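Local coordinates for protein aminodeoxyfutalosine deaminase (Deinococcus radiodurans, PDB 2IMR) that catalyses the zinc-dependent deamination of aminodeoxyfutalosine to futalosine, a step in menaquinone biosynthesis, and deaminates adenosine and related nucleosides to a lesser extent, at residues A[94-100]-A[362-366]; A[124-128]-A[355-360]; A[141-145]-A[416-420]; A[298-304]-A[319-325]; A[347-351]-A[385-391]. All blocks are in the same frame, centred on the assembly; numbering follows the deposited sequence.

Overall arrangement
Contacts 1, 4 and 5 form the buried centre, whereas contact 2 is partly buried and contact 3 lies on the surface. Contacts 4 and 5 share one parallel sheet: 319-325 pairs with 298-304 by regular backbone bonds and adjoins 347-351, which is covered by helix 380-395 through small side chains and glycines. Contact 1 touches both, its 94-100 segment bonding to 347-351 and to that helix while carrying a zinc ligand. Outward, apolar packing gives way to arginines on backbone carbonyls: Arg124 in contact 2 and Arg143 in contact 3. Arg365 of contact 1 also bonds to Leu144 O of contact 3, linking contacts 1 and 3 directly.

Contact 1. Residues A[94-100]-A[362-366]; sequences PPVNAHT and LNVRE. With ZN (zinc ion), chain B.
Pro94 and Pro95 lie against the side chain of Arg365, Pro94 only by its CB near NH2. The Pro95 ring does more: its CD sits over the centre of one guanidinium face, 3.8 Å from Arg365 CZ, and its CB meets Val364 CG1 at 3.9 Å. The guanidinium is fixed at its rim as well. Asn363 OD1 takes one bond from Arg365 NH1 (3.0 Å), in the guanidinium plane, and a capping bond from Arg365 N (3.0 Å), the two donors reaching it from opposite faces of the amide. Arg365 NH2 is bound by Leu144 O, and Trp414 adds a cation-pi contact. An alanine in place of Arg365 would probably leave Leu144 O and Asn363 OD1 each short of a donor and open a gap beside Pro95. At Val96 the backbone O faces Val364 CG2. That same methyl packs on Asn97, 3.4 Å from its CA. With CG anti to the backbone N (chi1 -170°), the Asn97 amide reaches toward the other segment, where ND2 makes a weak, bent bond to Leu362 O (3.0 Å, 129°); its stronger partner is Thr353. The chain turns a corner at His99, whose NE2 binds the zinc ion at 2.1 Å. Thr100 ends the walk with OG1 3.3 Å from Leu362 CD2. His99 shares the zinc with His101 and His240; the segment thus supplies the first histidine of the amidohydrolase HxH motif, which His101 completes, in the TIM-barrel active site.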
# COMPACT_ATOMS: atom_id res chain seq x y z
N PRO A 94 7.26 12.46 7.19
CA PRO A 94 7.62 11.05 7.01
C PRO A 94 6.58 10.37 6.12
O PRO A 94 5.38 10.58 6.28
CB PRO A 94 7.62 10.51 8.44
CG PRO A 94 6.65 11.41 9.15
CD PRO A 94 7.01 12.76 8.61
N PRO A 95 7.04 9.55 5.16
CA PRO A 95 6.11 8.87 4.25
C PRO A 95 5.26 7.79 4.90
O PRO A 95 5.62 7.20 5.92
CB PRO A 95 7.04 8.31 3.18
CG PRO A 95 8.26 7.95 3.98
CD PRO A 95 8.43 9.16 4.88
N VAL A 96 4.12 7.53 4.29
CA VAL A 96 3.20 6.51 4.76
C VAL A 96 3.49 5.21 4.01
O VAL A 96 3.70 5.22 2.80
CB VAL A 96 1.73 6.91 4.47
CG1 VAL A 96 0.81 5.72 4.73
CG2 VAL A 96 1.34 8.10 5.34
N ASN A 97 3.53 4.10 4.74
CA ASN A 97 3.75 2.81 4.12
C ASN A 97 2.34 2.29 3.99
O ASN A 97 1.80 1.66 4.91
CB ASN A 97 4.56 1.88 5.02
CG ASN A 97 5.01 0.62 4.29
OD1 ASN A 97 4.36 0.19 3.34
ND2 ASN A 97 6.10 0.02 4.75
N ALA A 98 1.74 2.56 2.83
CA ALA A 98 0.35 2.21 2.55
C ALA A 98 0.02 0.74 2.38
O ALA A 98 -1.16 0.37 2.29
CB ALA A 98 -0.13 3.00 1.32
N HIS A 99 1.03 -0.11 2.31
CA HIS A 99 0.77 -1.54 2.20
C HIS A 99 1.95 -2.40 2.61
O HIS A 99 3.02 -2.34 2.02
CB HIS A 99 0.38 -1.93 0.77
CG HIS A 99 -0.01 -3.38 0.63
ND1 HIS A 99 -1.27 -3.83 0.92
CD2 HIS A 99 0.72 -4.47 0.31
CE1 HIS A 99 -1.31 -5.15 0.79
NE2 HIS A 99 -0.11 -5.56 0.42
N THR A 100 1.72 -3.20 3.65
CA THR A 100 2.73 -4.14 4.12
C THR A 100 2.02 -5.24 4.90
O THR A 100 0.81 -5.18 5.13
CB THR A 100 3.79 -3.46 5.02
OG1 THR A 100 4.82 -4.41 5.34
CG2 THR A 100 3.17 -2.95 6.31
N LEU A 362 10.87 -1.87 5.39
CA LEU A 362 9.60 -1.20 5.63
C LEU A 362 9.71 0.31 5.41
O LEU A 362 8.78 1.06 5.71
CB LEU A 362 9.14 -1.46 7.07
CG LEU A 362 8.85 -2.92 7.43
CD1 LEU A 362 8.50 -3.05 8.90
CD2 LEU A 362 7.70 -3.43 6.56
N ASN A 363 10.84 0.74 4.86
CA ASN A 363 11.11 2.15 4.62
C ASN A 363 10.68 2.63 3.23
O ASN A 363 11.38 2.40 2.25
CB ASN A 363 12.60 2.43 4.80
CG ASN A 363 12.92 3.90 4.82
OD1 ASN A 363 12.06 4.74 4.55
ND2 ASN A 363 14.17 4.23 5.15
N VAL A 364 9.54 3.31 3.15
CA VAL A 364 9.02 3.81 1.88
C VAL A 364 9.93 4.82 1.18
O VAL A 364 9.82 5.02 -0.03
CB VAL A 364 7.60 4.42 2.06
CG1 VAL A 364 7.17 5.18 0.80
CG2 VAL A 364 6.60 3.31 2.33
N ARG A 365 10.83 5.46 1.93
CA ARG A 365 11.74 6.42 1.30
C ARG A 365 12.53 5.69 0.22
O ARG A 365 12.90 6.27 -0.80
CB ARG A 365 12.71 7.01 2.34
CG ARG A 365 12.03 7.72 3.49
CD ARG A 365 13.07 8.24 4.47
NE ARG A 365 12.48 8.90 5.63
CZ ARG A 365 11.77 8.28 6.57
NH1 ARG A 365 11.53 6.98 6.49
NH2 ARG A 365 11.30 8.97 7.61
N GLU A 366 12.79 4.41 0.46
CA GLU A 366 13.54 3.60 -0.48
C GLU A 366 12.73 3.24 -1.71
O GLU A 366 13.29 3.00 -2.78
CB GLU A 366 14.07 2.36 0.25
CG GLU A 366 15.25 2.72 1.18
CD GLU A 366 15.56 1.66 2.22
OE1 GLU A 366 15.15 0.50 2.07
OE2 GLU A 366 16.25 2.01 3.21
ZN ZN B . 0.08 -7.68 0.36
O HOH W 1 1.27 -7.86 -0.97

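Contact 2. Residues A[124-128]-A[355-360]; sequences RGRHL and SVASGE
Gly125 and Ala357 form the tight part of this contact: their CA atoms are 4.6 Å apart, and Ala357 CB rests 3.7 Å from Gly125 CA, where a side chain on the glycine would be crowded. Leu128 extends this packing, its CD1 meeting Ser355 OG at 3.8 Å and its two methyls lying against Val356 CG2. Arg124 makes the polar, partly exposed margin, still firmly bonded. Its bend at chi3 (61°) turns the guanidinium side-on to Val356 O; NE (3.1 Å) and NH2 (3.0 Å) both bond to that one oxygen, in the guanidinium plane and from the same face of the carbonyl. A leucine in its place would probably leave Val356 O without these two donors and weaken the hold of helix 119-125 on the first turn of the short helix. The loose side lies farther out: the exposed His127 only brushes Val356 CG2 with the edge of its ring, and the Glu360 carboxylate turns to His331 instead. Ser355 OG accepts from Ala357 N at 3.2 Å, an N-cap bond that starts helix 356-359. The short helix thus begins just after Asp354, a residue of the zinc site, on the loop that follows the last strand of an amidohydrolase TIM barrel, with the end of helix 119-125 packed against it.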
# COMPACT_ATOMS: atom_id res chain seq x y z
N ARG A 124 12.72 -15.72 3.21
CA ARG A 124 12.66 -14.49 4.00
C ARG A 124 11.32 -14.35 4.72
O ARG A 124 11.24 -13.74 5.78
CB ARG A 124 12.88 -13.27 3.10
CG ARG A 124 14.29 -13.12 2.53
CD ARG A 124 14.37 -11.94 1.57
NE ARG A 124 14.03 -10.67 2.21
CZ ARG A 124 14.91 -9.90 2.85
NH1 ARG A 124 16.19 -10.26 2.93
NH2 ARG A 124 14.51 -8.76 3.42
N GLY A 125 10.26 -14.90 4.13
CA GLY A 125 8.95 -14.80 4.73
C GLY A 125 8.65 -15.72 5.90
O GLY A 125 7.71 -15.46 6.66
N ARG A 126 9.43 -16.77 6.06
CA ARG A 126 9.19 -17.72 7.15
C ARG A 126 9.15 -17.12 8.55
O ARG A 126 8.35 -17.54 9.38
CB ARG A 126 10.22 -18.85 7.12
CG ARG A 126 10.12 -19.78 5.91
CD ARG A 126 11.00 -20.99 6.14
NE ARG A 126 11.34 -21.69 4.91
CZ ARG A 126 10.48 -22.35 4.14
NH1 ARG A 126 9.19 -22.40 4.46
NH2 ARG A 126 10.91 -22.97 3.05
N HIS A 127 10.00 -16.14 8.83
CA HIS A 127 10.01 -15.56 10.18
C HIS A 127 8.86 -14.59 10.45
O HIS A 127 8.63 -14.21 11.61
CB HIS A 127 11.33 -14.83 10.45
CG HIS A 127 11.43 -13.49 9.79
ND1 HIS A 127 11.64 -13.33 8.44
CD2 HIS A 127 11.30 -12.24 10.30
CE1 HIS A 127 11.64 -12.05 8.14
NE2 HIS A 127 11.44 -11.36 9.25
N LEU A 128 8.14 -14.20 9.41
CA LEU A 128 7.01 -13.27 9.55
C LEU A 128 5.75 -13.98 10.01
O LEU A 128 4.75 -14.03 9.29
CB LEU A 128 6.74 -12.54 8.23
CG LEU A 128 7.89 -11.69 7.69
CD1 LEU A 128 7.48 -11.06 6.36
CD2 LEU A 128 8.25 -10.61 8.71
N SER A 355 5.45 -6.73 2.40
CA SER A 355 6.19 -7.31 3.53
C SER A 355 7.68 -7.32 3.17
O SER A 355 8.04 -7.20 2.00
CB SER A 355 5.74 -8.75 3.79
OG SER A 355 6.45 -9.66 2.98
N VAL A 356 8.55 -7.46 4.17
CA VAL A 356 9.99 -7.46 3.91
C VAL A 356 10.46 -8.70 3.16
O VAL A 356 11.59 -8.75 2.67
CB VAL A 356 10.80 -7.33 5.21
CG1 VAL A 356 10.55 -5.98 5.86
CG2 VAL A 356 10.45 -8.46 6.16
N ALA A 357 9.60 -9.71 3.08
CA ALA A 357 9.98 -10.93 2.37
C ALA A 357 10.30 -10.59 0.91
O ALA A 357 11.23 -11.15 0.33
CB ALA A 357 8.85 -11.95 2.43
N SER A 358 9.53 -9.68 0.33
CA SER A 358 9.75 -9.29 -1.07
C SER A 358 10.10 -7.82 -1.25
O SER A 358 10.62 -7.43 -2.30
CB SER A 358 8.50 -9.61 -1.90
OG SER A 358 7.37 -8.85 -1.49
N GLY A 359 9.84 -7.00 -0.23
CA GLY A 359 10.13 -5.58 -0.33
C GLY A 359 11.42 -5.09 0.30
O GLY A 359 11.70 -3.89 0.29
N GLU A 360 12.21 -6.00 0.85
CA GLU A 360 13.49 -5.65 1.48
C GLU A 360 13.36 -4.98 2.84
O GLU A 360 13.82 -5.52 3.85
CB GLU A 360 14.32 -4.76 0.54
CG GLU A 360 14.86 -5.47 -0.68
CD GLU A 360 15.71 -4.55 -1.55
OE1 GLU A 360 16.60 -3.86 -1.01
OE2 GLU A 360 15.50 -4.53 -2.78

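Contact 3. Residues A[141-145]-A[416-420]; sequences LTRLG and LSRDL
Arg143, Asp419 and Leu144 carry this surface contact between the end of helix 130-143 and the C-terminal tail. Arg143 works through NE rather than through its terminal nitrogens: NE donates a nearly straight bond to Asp419 O (3.0 Å, 167°). The oxygen lies close to the guanidinium plane, while the donor stands above the plane of the carbonyl. A bend at chi3 (-63°) turns the end of the arginine across the tail, where NE also comes within 3.7 Å of Leu420 CA. Asp419 is therefore held by its backbone; Asp419 OD2 is 6.0 Å from Arg143 NH2, so any attraction between the two charges is probably only long-range. The aspartate's CB instead meets Leu144 CD2 at 3.7 Å, the two side chains lying side by side and pointing the same way. This gives the contact a small apolar patch, which Ser417 OG borders at 4.2 Å from the same Leu144 methyl.

Beside the arginine a water bridges the helix-end carbonyl and the terminal carboxylate, hydrogen-bonded to Arg143 O and Leu420 OXT at 2.8 Å from each. Gly145, with positive phi (128°), closes the helix in a Schellman motif, and its N bonds back to Thr142 O. Beyond the contact, Leu144 packs on Asn363, and Thr142 OG1 bonds to Asp167. The tail lies against the C-terminal end of helix 130-143, beside the loop that leads into helix 365-374 and remote from the metal site.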
# COMPACT_ATOMS: atom_id res chain seq x y z
N LEU A 141 8.68 0.48 12.16
CA LEU A 141 7.91 1.55 11.54
C LEU A 141 8.01 2.83 12.36
O LEU A 141 8.15 3.93 11.82
CB LEU A 141 6.44 1.15 11.40
CG LEU A 141 6.13 0.08 10.35
CD1 LEU A 141 4.68 -0.38 10.49
CD2 LEU A 141 6.39 0.64 8.97
N THR A 142 7.93 2.69 13.68
CA THR A 142 8.01 3.86 14.56
C THR A 142 9.39 4.49 14.51
O THR A 142 9.52 5.72 14.47
CB THR A 142 7.66 3.48 16.01
OG1 THR A 142 6.32 2.99 16.05
CG2 THR A 142 7.78 4.70 16.92
N ARG A 143 10.43 3.67 14.49
CA ARG A 143 11.79 4.20 14.43
C ARG A 143 12.03 4.91 13.10
O ARG A 143 12.83 5.84 13.02
CB ARG A 143 12.83 3.08 14.62
CG ARG A 143 12.89 2.52 16.03
CD ARG A 143 14.23 1.83 16.30
NE ARG A 143 14.46 0.68 15.42
CZ ARG A 143 13.91 -0.51 15.60
NH1 ARG A 143 13.10 -0.72 16.63
NH2 ARG A 143 14.16 -1.49 14.75
N LEU A 144 11.31 4.49 12.07
CA LEU A 144 11.43 5.08 10.74
C LEU A 144 10.69 6.41 10.55
O LEU A 144 10.68 6.96 9.45
CB LEU A 144 10.95 4.09 9.67
CG LEU A 144 11.94 2.96 9.34
CD1 LEU A 144 11.26 1.90 8.49
CD2 LEU A 144 13.13 3.56 8.61
N GLY A 145 10.05 6.90 11.61
CA GLY A 145 9.35 8.17 11.48
C GLY A 145 7.90 8.17 11.94
O GLY A 145 7.25 9.22 12.01
N LEU A 416 18.54 12.12 6.48
CA LEU A 416 19.02 11.80 7.83
C LEU A 416 18.28 10.64 8.49
O LEU A 416 18.50 10.35 9.68
CB LEU A 416 18.90 13.03 8.73
CG LEU A 416 19.46 14.35 8.19
CD1 LEU A 416 19.17 15.48 9.18
CD2 LEU A 416 20.96 14.22 7.96
N SER A 417 17.43 9.97 7.73
CA SER A 417 16.63 8.86 8.24
C SER A 417 17.45 7.70 8.80
O SER A 417 18.40 7.24 8.16
CB SER A 417 15.70 8.34 7.14
OG SER A 417 14.85 7.32 7.64
N ARG A 418 17.07 7.24 9.99
CA ARG A 418 17.74 6.11 10.66
C ARG A 418 16.67 5.09 11.03
O ARG A 418 15.59 5.46 11.50
CB ARG A 418 18.43 6.55 11.96
CG ARG A 418 19.42 7.69 11.84
CD ARG A 418 20.78 7.30 12.39
NE ARG A 418 20.75 6.84 13.77
CZ ARG A 418 21.82 6.45 14.45
NH1 ARG A 418 23.01 6.46 13.86
NH2 ARG A 418 21.71 6.03 15.71
N ASP A 419 16.96 3.81 10.82
CA ASP A 419 16.01 2.76 11.16
C ASP A 419 16.39 2.11 12.49
O ASP A 419 15.90 1.03 12.84
CB ASP A 419 15.97 1.70 10.06
CG ASP A 419 17.25 0.92 9.97
OD1 ASP A 419 18.32 1.52 10.20
OD2 ASP A 419 17.20 -0.29 9.66
N LEU A 420 17.28 2.76 13.23
CA LEU A 420 17.73 2.26 14.53
C LEU A 420 17.75 3.40 15.55
O LEU A 420 18.07 3.13 16.72
CB LEU A 420 19.13 1.65 14.45
CG LEU A 420 20.32 2.58 14.22
CD1 LEU A 420 21.59 1.90 14.70
CD2 LEU A 420 20.41 2.96 12.75
OXT LEU A 420 17.44 4.54 15.16
O HOH W 2 15.18 6.01 14.44

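Contact 4. Residues A[298-304]-A[319-325]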
# COMPACT_ATOMS: atom_id res chain seq x y z
N ARG A 298 -15.48 1.26 -3.61
CA ARG A 298 -14.24 2.03 -3.71
C ARG A 298 -13.08 1.42 -2.93
O ARG A 298 -12.37 2.12 -2.20
CB ARG A 298 -14.44 3.48 -3.24
CG ARG A 298 -15.13 4.39 -4.24
CD ARG A 298 -15.09 5.82 -3.73
NE ARG A 298 -15.69 5.93 -2.40
CZ ARG A 298 -15.28 6.77 -1.45
NH1 ARG A 298 -14.26 7.59 -1.68
NH2 ARG A 298 -15.88 6.78 -0.27
N PRO A 299 -12.86 0.10 -3.08
CA PRO A 299 -11.75 -0.52 -2.35
C PRO A 299 -10.42 -0.06 -2.92
O PRO A 299 -10.33 0.28 -4.11
CB PRO A 299 -11.98 -2.01 -2.61
CG PRO A 299 -12.49 -2.00 -4.03
CD PRO A 299 -13.52 -0.87 -3.97
N THR A 300 -9.38 -0.04 -2.09
CA THR A 300 -8.06 0.33 -2.56
C THR A 300 -7.48 -0.94 -3.19
O THR A 300 -7.50 -2.00 -2.57
CB THR A 300 -7.16 0.81 -1.40
OG1 THR A 300 -7.66 2.06 -0.90
CG2 THR A 300 -5.73 1.02 -1.88
N LEU A 301 -7.00 -0.82 -4.42
CA LEU A 301 -6.45 -1.96 -5.13
C LEU A 301 -4.92 -1.96 -5.06
O LEU A 301 -4.28 -0.97 -5.41
CB LEU A 301 -6.91 -1.93 -6.59
CG LEU A 301 -8.43 -1.79 -6.76
CD1 LEU A 301 -8.76 -1.73 -8.25
CD2 LEU A 301 -9.15 -2.97 -6.10
N VAL A 302 -4.36 -3.08 -4.63
CA VAL A 302 -2.91 -3.20 -4.47
C VAL A 302 -2.20 -3.93 -5.62
O VAL A 302 -2.71 -4.91 -6.16
CB VAL A 302 -2.59 -3.92 -3.15
CG1 VAL A 302 -1.09 -3.93 -2.90
CG2 VAL A 302 -3.33 -3.22 -2.01
N HIS A 303 -1.02 -3.41 -5.97
CA HIS A 303 -0.17 -3.92 -7.04
C HIS A 303 -0.67 -3.44 -8.39
O HIS A 303 -0.09 -2.53 -8.97
CB HIS A 303 -0.07 -5.45 -6.97
CG HIS A 303 0.61 -5.94 -5.72
ND1 HIS A 303 1.84 -5.47 -5.32
CD2 HIS A 303 0.21 -6.82 -4.77
CE1 HIS A 303 2.18 -6.05 -4.17
NE2 HIS A 303 1.21 -6.87 -3.82
N MET A 304 -1.73 -4.06 -8.90
CA MET A 304 -2.32 -3.62 -10.17
C MET A 304 -1.29 -3.45 -11.27
O MET A 304 -1.30 -2.44 -11.99
CB MET A 304 -3.04 -2.30 -9.94
CG MET A 304 -4.23 -2.40 -9.01
SD MET A 304 -5.57 -3.26 -9.85
CE MET A 304 -6.22 -1.90 -10.88
N GLY A 319 -13.39 5.46 -8.78
CA GLY A 319 -12.79 6.32 -7.77
C GLY A 319 -11.94 5.54 -6.78
O GLY A 319 -11.77 5.96 -5.63
N CYS A 320 -11.41 4.40 -7.22
CA CYS A 320 -10.56 3.57 -6.36
C CYS A 320 -9.13 4.10 -6.33
O CYS A 320 -8.61 4.58 -7.34
CB CYS A 320 -10.51 2.12 -6.87
SG CYS A 320 -12.04 1.17 -6.77
N ALA A 321 -8.48 4.01 -5.17
CA ALA A 321 -7.10 4.43 -5.05
C ALA A 321 -6.29 3.15 -5.25
O ALA A 321 -6.83 2.05 -5.09
CB ALA A 321 -6.84 5.00 -3.67
N VAL A 322 -5.03 3.27 -5.62
CA VAL A 322 -4.19 2.09 -5.81
C VAL A 322 -2.87 2.24 -5.07
O VAL A 322 -2.35 3.35 -4.92
CB VAL A 322 -3.88 1.85 -7.32
CG1 VAL A 322 -5.17 1.60 -8.08
CG2 VAL A 322 -3.13 3.03 -7.90
N VAL A 323 -2.34 1.12 -4.58
CA VAL A 323 -1.06 1.16 -3.89
C VAL A 323 -0.05 0.34 -4.69
O VAL A 323 -0.32 -0.81 -5.04
CB VAL A 323 -1.15 0.56 -2.47
CG1 VAL A 323 0.22 0.66 -1.78
CG2 VAL A 323 -2.19 1.30 -1.65
N THR A 324 1.10 0.94 -5.00
CA THR A 324 2.12 0.22 -5.74
C THR A 324 3.29 -0.05 -4.79
O THR A 324 3.59 0.77 -3.93
CB THR A 324 2.58 1.04 -6.98
OG1 THR A 324 3.60 0.32 -7.70
CG2 THR A 324 3.12 2.39 -6.57
N CYS A 325 3.91 -1.23 -4.93
CA CYS A 325 5.05 -1.65 -4.11
C CYS A 325 6.18 -1.98 -5.10
O CYS A 325 6.37 -3.13 -5.50
CB CYS A 325 4.68 -2.90 -3.29
SG CYS A 325 3.21 -2.73 -2.23
O HOH W 3 -9.80 3.38 -2.54
O HOH W 4 2.50 -2.08 -7.92
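Thr300 and Val323 meet across a parallel strand pair of the TIM barrel, whose beta-alpha-beta unit runs from strand 300-303 through helix 309-318 to strand 322-324. Their methyls touch obliquely, Thr300 CG2 to Val323 CG2 at 3.6 Å, on the face that also carries Val302. The threonine methyl stands anti to the backbone N (chi1 -68° for OG1), which directs it at the valine and leaves OG1 for a water that also bonds to Arg298 O and Ala321 N. On the other face, Leu301 CB lies 4.2 Å from Val322 CG1, and Met304 CG approaches the same methyl; Val315 of the connecting helix covers Leu301 and Met304. At the start of the pair, Cys320 SG sits against the Pro299 ring, 3.8 Å from its CD. At the catalytic end the His303 ring has Val302 CG1 over the centre of one face, while Cys325 SG comes at it obliquely, 4.0 Å from CE1. This histidine also touches Asp354 of the zinc site and Glu243, the proton donor by similarity. Three backbone bonds fix the register: Leu301 N donates to Ala321 O, Leu301 O accepts from Val323 N, and His303 N donates to Val323 O at 2.8 Å.

Contact 5. Residues A[347-351]-A[385-391]; sequences VEVAL and RAAVKGG
This is a buried strand-on-helix contact of the TIM barrel, in which strand 349-351 crosses the 385-391 part of helix 380-395 at a steep angle (107° between N-to-C directions), with axes 6.2 Å apart. Such closeness depends on small residues. Gly390 lies directly on the strand, its CA 4.5 Å from Ala350 CA, and any side chain there would run into Val349 O. Ala350 CB fits over the backbone between Gly390 and Gly391, 3.7 Å from Gly391 N. Ala386 brings its CB to 3.3 Å from Val349 O, while Leu351 CD1 lies on Ala387 CB at 3.8 Å. No direct hydrogen bond spans the segments; a water does so instead, accepting from Leu351 N (2.9 Å) and bonding to Ala387 O. Just before the strand Glu348 folds back at chi2 (67°), which lays its carboxylate beside Gly390 and brings OE2 to Arg385 NH2. That salt bridge is long, 3.6 Å, with carboxylate and guanidinium planes 31° apart; Arg393 is the stronger partner of the same carboxylate. Trp339 of helix 339-344 packs on Val349, Leu351 and Ala386. Strand 349-351 pairs with strand 322-324 and has helix 380-395 over it; Leu351 bonds to Ala98 and Ala387 to Val96, so both elements join the segment leading into the zinc site.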
# COMPACT_ATOMS: atom_id res chain seq x y z
N VAL A 347 -5.93 8.57 -11.37
CA VAL A 347 -6.11 7.64 -10.26
C VAL A 347 -5.13 7.98 -9.14
O VAL A 347 -3.95 8.20 -9.40
CB VAL A 347 -5.87 6.19 -10.73
CG1 VAL A 347 -6.05 5.23 -9.56
CG2 VAL A 347 -6.84 5.85 -11.86
N GLU A 348 -5.63 8.04 -7.91
CA GLU A 348 -4.80 8.34 -6.75
C GLU A 348 -3.87 7.16 -6.49
O GLU A 348 -4.32 6.02 -6.33
CB GLU A 348 -5.69 8.58 -5.52
CG GLU A 348 -4.93 8.86 -4.23
CD GLU A 348 -4.18 10.17 -4.25
OE1 GLU A 348 -3.23 10.31 -5.06
OE2 GLU A 348 -4.53 11.08 -3.46
N VAL A 349 -2.57 7.44 -6.44
CA VAL A 349 -1.57 6.40 -6.21
C VAL A 349 -0.84 6.60 -4.89
O VAL A 349 -0.47 7.71 -4.53
CB VAL A 349 -0.53 6.39 -7.36
CG1 VAL A 349 0.50 5.28 -7.13
CG2 VAL A 349 -1.23 6.18 -8.69
N ALA A 350 -0.66 5.50 -4.16
CA ALA A 350 0.04 5.52 -2.88
C ALA A 350 1.18 4.51 -2.97
O ALA A 350 1.19 3.64 -3.84
CB ALA A 350 -0.91 5.14 -1.75
N LEU A 351 2.15 4.63 -2.06
CA LEU A 351 3.29 3.73 -2.04
C LEU A 351 3.33 2.81 -0.83
O LEU A 351 2.97 3.20 0.28
CB LEU A 351 4.58 4.53 -2.10
CG LEU A 351 5.00 5.08 -3.46
CD1 LEU A 351 6.02 6.20 -3.27
CD2 LEU A 351 5.58 3.96 -4.30
N ARG A 385 4.70 13.23 -3.38
CA ARG A 385 3.32 13.50 -2.97
C ARG A 385 2.60 12.18 -2.71
O ARG A 385 1.84 12.06 -1.75
CB ARG A 385 2.58 14.29 -4.05
CG ARG A 385 1.10 14.44 -3.75
CD ARG A 385 0.30 14.81 -4.98
NE ARG A 385 -1.09 14.40 -4.82
CZ ARG A 385 -1.89 14.83 -3.85
NH1 ARG A 385 -1.44 15.69 -2.95
NH2 ARG A 385 -3.14 14.39 -3.77
N ALA A 386 2.83 11.20 -3.57
CA ALA A 386 2.19 9.90 -3.42
C ALA A 386 2.62 9.23 -2.11
O ALA A 386 1.79 8.71 -1.36
CB ALA A 386 2.55 9.00 -4.60
N ALA A 387 3.92 9.26 -1.83
CA ALA A 387 4.45 8.64 -0.63
C ALA A 387 3.83 9.21 0.64
O ALA A 387 3.53 8.47 1.58
CB ALA A 387 5.97 8.81 -0.57
N VAL A 388 3.62 10.52 0.65
CA VAL A 388 3.06 11.18 1.82
C VAL A 388 1.54 11.37 1.79
O VAL A 388 0.82 10.77 2.59
CB VAL A 388 3.73 12.55 2.04
CG1 VAL A 388 3.15 13.23 3.28
CG2 VAL A 388 5.24 12.37 2.19
N LYS A 389 1.06 12.21 0.88
CA LYS A 389 -0.37 12.48 0.80
C LYS A 389 -1.18 11.30 0.27
O LYS A 389 -2.23 10.98 0.81
CB LYS A 389 -0.64 13.71 -0.07
CG LYS A 389 -2.12 14.12 -0.11
CD LYS A 389 -2.65 14.43 1.29
CE LYS A 389 -4.12 14.83 1.25
NZ LYS A 389 -4.63 15.23 2.59
N GLY A 390 -0.68 10.68 -0.79
CA GLY A 390 -1.39 9.53 -1.35
C GLY A 390 -1.64 8.48 -0.29
O GLY A 390 -2.76 8.00 -0.13
N GLY A 391 -0.59 8.11 0.44
CA GLY A 391 -0.72 7.11 1.48
C GLY A 391 -1.65 7.51 2.61
O GLY A 391 -2.42 6.69 3.11
O HOH W 5 2.21 6.06 0.50